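Local coordinates for probable sugar ABC transporter, sugar-binding protein (Streptococcus pneumoniae, PDB 2W7Y) that probably delivers sugars to an ABC transporter as its solute-binding protein, and binds the blood group A-trisaccharide, at residues L62-H70 with L324-M332. Numbering follows the deposited sequence.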
loop_
_atom_site.group_PDB
_atom_site.type_symbol
_atom_site.label_atom_id
_atom_site.label_comp_id
_atom_site.label_asym_id
_atom_site.label_seq_id
_atom_site.Cartn_x
_atom_site.Cartn_y
_atom_site.Cartn_z
ATOM N N LEU A 62 -4.323 16.621 -12.951
ATOM C CA LEU A 62 -2.895 16.829 -12.702
ATOM C C LEU A 62 -2.024 16.418 -13.889
ATOM O O LEU A 62 -1.058 17.102 -14.215
ATOM C CB LEU A 62 -2.457 16.054 -11.448
ATOM C CG LEU A 62 -2.211 16.745 -10.096
ATOM C CD1 LEU A 62 -3.188 17.874 -9.803
ATOM C CD2 LEU A 62 -2.219 15.711 -8.966
ATOM N N TYR A 63 -2.378 15.307 -14.534
ATOM C CA TYR A 63 -1.575 14.741 -15.623
ATOM C C TYR A 63 -1.637 15.550 -16.919
ATOM O O TYR A 63 -0.603 15.904 -17.478
ATOM C CB TYR A 63 -1.975 13.291 -15.927
ATOM C CG TYR A 63 -1.910 12.312 -14.771
ATOM C CD1 TYR A 63 -0.919 12.404 -13.789
ATOM C CD2 TYR A 63 -2.826 11.260 -14.684
ATOM C CE1 TYR A 63 -0.861 11.492 -12.738
ATOM C CE2 TYR A 63 -2.773 10.341 -13.637
ATOM C CZ TYR A 63 -1.789 10.465 -12.672
ATOM O OH TYR A 63 -1.739 9.555 -11.645
ATOM N N ASP A 64 -2.843 15.827 -17.407
ATOM C CA ASP A 64 -2.982 16.522 -18.693
ATOM C C ASP A 64 -2.731 18.030 -18.591
ATOM O O ASP A 64 -2.645 18.723 -19.603
ATOM C CB ASP A 64 -4.311 16.183 -19.405
ATOM C CG ASP A 64 -5.523 16.369 -18.522
ATOM O OD1 ASP A 64 -5.454 17.152 -17.556
ATOM O OD2 ASP A 64 -6.556 15.726 -18.806
ATOM N N LYS A 65 -2.607 18.510 -17.357
ATOM C CA LYS A 65 -2.118 19.849 -17.056
ATOM C C LYS A 65 -0.601 19.912 -17.274
ATOM O O LYS A 65 -0.073 20.935 -17.725
ATOM C CB LYS A 65 -2.510 20.209 -15.620
ATOM C CG LYS A 65 -1.736 21.322 -14.934
ATOM C CD LYS A 65 -2.371 21.585 -13.571
ATOM C CE LYS A 65 -1.336 21.862 -12.496
ATOM N NZ LYS A 65 -1.939 21.802 -11.131
ATOM N N PHE A 66 0.083 18.812 -16.958
ATOM C CA PHE A 66 1.499 18.636 -17.297
ATOM C C PHE A 66 1.683 18.572 -18.817
ATOM O O PHE A 66 2.628 19.146 -19.355
ATOM C CB PHE A 66 2.068 17.371 -16.634
ATOM C CG PHE A 66 3.488 17.052 -17.036
ATOM C CD1 PHE A 66 4.561 17.580 -16.327
ATOM C CD2 PHE A 66 3.751 16.219 -18.120
ATOM C CE1 PHE A 66 5.868 17.291 -16.687
ATOM C CE2 PHE A 66 5.064 15.927 -18.494
ATOM C CZ PHE A 66 6.121 16.463 -17.776
ATOM N N ALA A 67 0.775 17.871 -19.496
ATOM C CA ALA A 67 0.811 17.737 -20.951
ATOM C C ALA A 67 0.697 19.087 -21.669
ATOM O O ALA A 67 1.421 19.343 -22.634
ATOM C CB ALA A 67 -0.278 16.785 -21.419
ATOM N N GLU A 68 -0.202 19.944 -21.184
ATOM C CA GLU A 68 -0.408 21.283 -21.747
ATOM C C GLU A 68 0.759 22.224 -21.436
ATOM O O GLU A 68 1.042 23.158 -22.191
ATOM C CB GLU A 68 -1.726 21.883 -21.243
ATOM C CG GLU A 68 -2.984 21.208 -21.793
ATOM C CD GLU A 68 -3.099 21.294 -23.311
ATOM O OE1 GLU A 68 -3.025 22.420 -23.860
ATOM O OE2 GLU A 68 -3.269 20.230 -23.953
ATOM N N GLU A 69 1.424 21.954 -20.315
ATOM C CA GLU A 69 2.613 22.676 -19.872
ATOM C C GLU A 69 3.795 22.401 -20.801
ATOM O O GLU A 69 4.739 23.192 -20.871
ATOM C CB GLU A 69 2.956 22.207 -18.459
ATOM C CG GLU A 69 3.660 23.197 -17.567
ATOM C CD GLU A 69 3.804 22.656 -16.156
ATOM O OE1 GLU A 69 3.056 23.116 -15.265
ATOM O OE2 GLU A 69 4.644 21.749 -15.943
ATOM N N HIS A 70 3.731 21.275 -21.512
ATOM C CA HIS A 70 4.800 20.838 -22.412
ATOM C C HIS A 70 4.304 20.664 -23.851
ATOM O O HIS A 70 4.418 19.590 -24.445
ATOM C CB HIS A 70 5.444 19.549 -21.875
ATOM C CG HIS A 70 6.121 19.728 -20.552
ATOM N ND1 HIS A 70 7.422 20.167 -20.437
ATOM C CD2 HIS A 70 5.666 19.562 -19.287
ATOM C CE1 HIS A 70 7.744 20.253 -19.159
ATOM N NE2 HIS A 70 6.698 19.888 -18.440
ATOM N N LEU A 324 11.871 14.462 -20.428
ATOM C CA LEU A 324 10.492 14.875 -20.168
ATOM C C LEU A 324 9.854 13.988 -19.095
ATOM O O LEU A 324 9.056 14.461 -18.276
ATOM C CB LEU A 324 9.650 14.841 -21.450
ATOM C CG LEU A 324 8.149 15.142 -21.301
ATOM C CD1 LEU A 324 7.900 16.623 -21.069
ATOM C CD2 LEU A 324 7.365 14.647 -22.505
ATOM N N ALA A 325 10.209 12.704 -19.112
ATOM C CA ALA A 325 9.748 11.747 -18.107
ATOM C C ALA A 325 10.284 12.081 -16.715
ATOM O O ALA A 325 9.567 11.947 -15.726
ATOM C CB ALA A 325 10.137 10.342 -18.507
ATOM N N LEU A 326 11.544 12.511 -16.648
ATOM C CA LEU A 326 12.152 12.962 -15.394
ATOM C C LEU A 326 11.558 14.296 -14.952
ATOM O O LEU A 326 11.406 14.543 -13.751
ATOM C CB LEU A 326 13.678 13.051 -15.519
ATOM C CG LEU A 326 14.452 11.726 -15.578
ATOM C CD1 LEU A 326 15.874 11.947 -16.078
ATOM C CD2 LEU A 326 14.460 11.001 -14.233
ATOM N N GLU A 327 11.219 15.144 -15.927
ATOM C CA GLU A 327 10.460 16.372 -15.669
ATOM C C GLU A 327 9.088 16.064 -15.050
ATOM O O GLU A 327 8.602 16.821 -14.212
ATOM C CB GLU A 327 10.305 17.208 -16.949
ATOM C CG GLU A 327 11.599 17.896 -17.428
ATOM C CD GLU A 327 11.495 18.490 -18.838
ATOM O OE1 GLU A 327 10.435 19.056 -19.177
ATOM O OE2 GLU A 327 12.479 18.409 -19.613
ATOM N N PHE A 328 8.481 14.946 -15.456
ATOM C CA PHE A 328 7.190 14.514 -14.917
ATOM C C PHE A 328 7.299 14.022 -13.470
ATOM O O PHE A 328 6.416 14.282 -12.654
ATOM C CB PHE A 328 6.546 13.448 -15.816
ATOM C CG PHE A 328 5.224 12.931 -15.307
ATOM C CD1 PHE A 328 4.109 13.766 -15.242
ATOM C CD2 PHE A 328 5.094 11.607 -14.892
ATOM C CE1 PHE A 328 2.886 13.294 -14.771
ATOM C CE2 PHE A 328 3.871 11.125 -14.425
ATOM C CZ PHE A 328 2.765 11.970 -14.369
ATOM N N LEU A 329 8.380 13.304 -13.173
ATOM C CA LEU A 329 8.731 12.928 -11.806
ATOM C C LEU A 329 8.904 14.171 -10.927
ATOM O O LEU A 329 8.380 14.225 -9.818
ATOM C CB LEU A 329 10.013 12.080 -11.798
ATOM C CG LEU A 329 10.738 11.855 -10.465
ATOM C CD1 LEU A 329 9.890 11.037 -9.505
ATOM C CD2 LEU A 329 12.093 11.197 -10.678
ATOM N N LYS A 330 9.643 15.155 -11.441
ATOM C CA LYS A 330 9.848 16.453 -10.797
ATOM C C LYS A 330 8.518 17.163 -10.522
ATOM O O LYS A 330 8.313 17.730 -9.443
ATOM C CB LYS A 330 10.742 17.317 -11.699
ATOM C CG LYS A 330 10.872 18.790 -11.322
ATOM C CD LYS A 330 12.150 19.057 -10.549
ATOM C CE LYS A 330 12.618 20.488 -10.743
ATOM N NZ LYS A 330 13.284 20.681 -12.065
ATOM N N TYR A 331 7.624 17.121 -11.507
ATOM C CA TYR A 331 6.314 17.763 -11.429
ATOM C C TYR A 331 5.404 17.128 -10.365
ATOM O O TYR A 331 4.855 17.830 -9.510
ATOM C CB TYR A 331 5.655 17.738 -12.812
ATOM C CG TYR A 331 4.196 18.129 -12.852
ATOM C CD1 TYR A 331 3.811 19.471 -12.905
ATOM C CD2 TYR A 331 3.195 17.154 -12.864
ATOM C CE1 TYR A 331 2.463 19.832 -12.955
ATOM C CE2 TYR A 331 1.851 17.501 -12.910
ATOM C CZ TYR A 331 1.491 18.840 -12.959
ATOM O OH TYR A 331 0.161 19.186 -13.009
HETATM N N MSE A 332 5.262 15.803 -10.420
HETATM C CA MSE A 332 4.384 15.064 -9.504
HETATM C C MSE A 332 4.861 15.131 -8.060
HETATM O O MSE A 332 4.124 14.814 -7.130
HETATM C CB MSE A 332 4.269 13.599 -9.937
HETATM C CG MSE A 332 3.444 13.375 -11.197
HETATM SE SE MSE A 332 1.636 14.133 -11.132
HETATM C CE MSE A 332 0.883 13.058 -9.684
#
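An aromatic cluster of F66, F328 and Y331 joins helix 54-69 to helix 319-332. The segments cross steeply, at 129° between their N-to-C directions, and their axes come within 11.1 Å. The packing is knobs-into-holes in both directions: F66 sits among L324, E327, F328 and Y331, and Y331 among L62, K65, F66 and E69. CG of F66 lies anti to its backbone N (chi1 175°), which carries the ring across to the backbone of helix 319-332. There F66 CE1 comes within 3.5 Å of F328 CA, and the carbonyl oxygen of L324 meets the ring edge. F328 turns an edge toward one face of F66 in a T-shaped pair, planes 69° apart. H70 CD2 covers the opposite face. Y331 passes F66 in the reverse direction and takes F66 CB over its own face, a CH-pi contact 4.0 Å from the ring centroid. Its OH reaches back to helix 54-69 and donates to L62 O at 2.7 Å, in the carbonyl plane and on a lone pair. The same carbonyl also takes the helical bond from F66 N, which is weak. The K65 chain passes the same hydroxyl. The helices pack over the parallel strands 39-44 and 76-81 of one lobe of the solute-binding fold, and F42 and F77 extend the aromatic core beneath them. Toward the sugar side, selenomethionine M332 bends so that CE lies 3.8 Å from Y63 CE1, while SE makes a Met-aromatic contact at the Y63 ring edge. At the other end, L324 CD1 lies over a face of the H70 ring.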